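Local coordinates for protein polyhedrin (Operophtera brumata cypovirus 19, PDB 5A99) that forms the crystalline matrix of cypovirus occlusion bodies, the polyhedra that probably protect embedded virus particles outside the insect host, at residues V119-G122 / S123-F126. Numbering follows the deposited sequence.
Sequences VDLG and SVWF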
loop_
_atom_site.group_PDB
_atom_site.type_symbol
_atom_site.label_atom_id
_atom_site.label_comp_id
_atom_site.label_asym_id
_atom_site.label_seq_id
_atom_site.Cartn_x
_atom_site.Cartn_y
_atom_site.Cartn_z
ATOM N N VAL A 119 -4.971 3.292 22.697
ATOM C CA VAL A 119 -5.845 3.276 21.541
ATOM C C VAL A 119 -7.194 3.922 21.849
ATOM O O VAL A 119 -7.694 3.875 22.978
ATOM C CB VAL A 119 -6.065 1.844 20.992
ATOM C CG1 VAL A 119 -4.746 1.146 20.777
ATOM C CG2 VAL A 119 -6.924 1.049 21.907
ATOM N N ASP A 120 -7.758 4.530 20.818
ATOM C CA ASP A 120 -9.113 5.012 20.843
ATOM C C ASP A 120 -10.005 3.812 20.593
ATOM O O ASP A 120 -10.143 3.347 19.462
ATOM C CB ASP A 120 -9.312 6.045 19.744
ATOM C CG ASP A 120 -10.758 6.425 19.564
ATOM O OD1 ASP A 120 -11.572 6.143 20.471
ATOM O OD2 ASP A 120 -11.083 7.024 18.518
ATOM N N LEU A 121 -10.592 3.291 21.657
ATOM C CA LEU A 121 -11.398 2.081 21.551
ATOM C C LEU A 121 -12.609 2.267 20.632
ATOM O O LEU A 121 -13.031 1.324 19.969
ATOM C CB LEU A 121 -11.843 1.618 22.933
ATOM C CG LEU A 121 -10.755 1.021 23.829
ATOM C CD1 LEU A 121 -11.264 0.831 25.257
ATOM C CD2 LEU A 121 -10.253 -0.290 23.262
ATOM N N GLY A 122 -13.154 3.481 20.591
ATOM C CA GLY A 122 -14.238 3.808 19.681
ATOM C C GLY A 122 -13.831 3.811 18.215
ATOM O O GLY A 122 -14.677 3.894 17.332
ATOM N N SER A 123 -12.538 3.734 17.944
ATOM C CA SER A 123 -12.070 3.674 16.564
ATOM C C SER A 123 -11.748 2.238 16.154
ATOM O O SER A 123 -11.459 1.964 14.995
ATOM C CB SER A 123 -10.841 4.562 16.373
ATOM O OG SER A 123 -9.673 3.957 16.900
ATOM N N VAL A 124 -11.781 1.309 17.098
ATOM C CA VAL A 124 -11.392 -0.057 16.761
ATOM C C VAL A 124 -12.461 -0.740 15.902
ATOM O O VAL A 124 -13.585 -0.969 16.346
ATOM C CB VAL A 124 -11.088 -0.902 18.012
ATOM C CG1 VAL A 124 -10.773 -2.311 17.599
ATOM C CG2 VAL A 124 -9.928 -0.300 18.791
ATOM N N TRP A 125 -12.087 -1.052 14.663
ATOM C CA TRP A 125 -13.016 -1.542 13.662
ATOM C C TRP A 125 -12.397 -2.749 12.980
ATOM O O TRP A 125 -11.233 -2.734 12.614
ATOM C CB TRP A 125 -13.310 -0.423 12.657
ATOM C CG TRP A 125 -14.103 -0.854 11.464
ATOM C CD1 TRP A 125 -15.451 -1.063 11.412
ATOM C CD2 TRP A 125 -13.607 -1.101 10.138
ATOM N NE1 TRP A 125 -15.824 -1.436 10.146
ATOM C CE2 TRP A 125 -14.716 -1.464 9.342
ATOM C CE3 TRP A 125 -12.341 -1.051 9.549
ATOM C CZ2 TRP A 125 -14.594 -1.777 7.990
ATOM C CZ3 TRP A 125 -12.224 -1.358 8.191
ATOM C CH2 TRP A 125 -13.341 -1.721 7.434
ATOM N N PHE A 126 -13.182 -3.802 12.810
ATOM C CA PHE A 126 -12.652 -5.074 12.352
ATOM C C PHE A 126 -13.750 -5.790 11.566
ATOM O O PHE A 126 -14.848 -5.987 12.077
ATOM C CB PHE A 126 -12.196 -5.898 13.569
ATOM C CG PHE A 126 -11.612 -7.230 13.220
ATOM C CD1 PHE A 126 -10.274 -7.352 12.873
ATOM C CD2 PHE A 126 -12.402 -8.367 13.245
ATOM C CE1 PHE A 126 -9.749 -8.585 12.545
ATOM C CE2 PHE A 126 -11.881 -9.604 12.915
ATOM C CZ PHE A 126 -10.558 -9.718 12.570
HETATM O O HOH W 1 -14.889 -0.545 18.568
#
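The backbone at Asp120-Val124 folds through two overlapping type I beta turns, closed by hydrogen bonds from Ser123 N to Asp120 O and from Val124 N to Leu121 O. These turns lie on the link from strand 110-116 of the six-stranded sheet to strand 125-129, an edge of the three-stranded sheet within this chain. The first bond measures 2.9 Å from Ser123 N to Asp120 O, the amide sitting above the carbonyl plane. The Ser123 hydroxyl approaches the same oxygen in the carbonyl plane and donates to a lone pair over 2.7 Å from Ser123 OG to Asp120 O. Two donors of one residue thus grip a single acceptor from different directions. With chi1 at 77°, Ser123 OG sits between its own backbone N and carbonyl carbon, and this torsion swings it back over the turn to meet Asp120 O. The hydroxyl also accepts from Gln190 N on strand 184-190, so it ties the turn to the neighbouring strand.

Asp120 carries its carboxylate anti to the backbone N, alongside Ser123 rather than on its hydroxyl: Asp120 OD2 comes to 3.3 Å from Ser123 CB. That oxygen is hydrogen-bonded by NE2 of the Gln190 side chain, while Asp120 OD1 accepts a weak, bent bond (3.1 Å) from Gly122 N, in the manner of an Asx turn. At the end of the second turn, the CG2 branch of Val124 rests 3.7 Å from Leu121 O and only grazes the Leu121 side chain, whereas Val124 itself packs on Val189 of strand 184-190 and on Ile152 and Met156. One water bridges the exit of the turn, donating both to Leu121 O and, at 2.6 Å from its oxygen, to Val124 O.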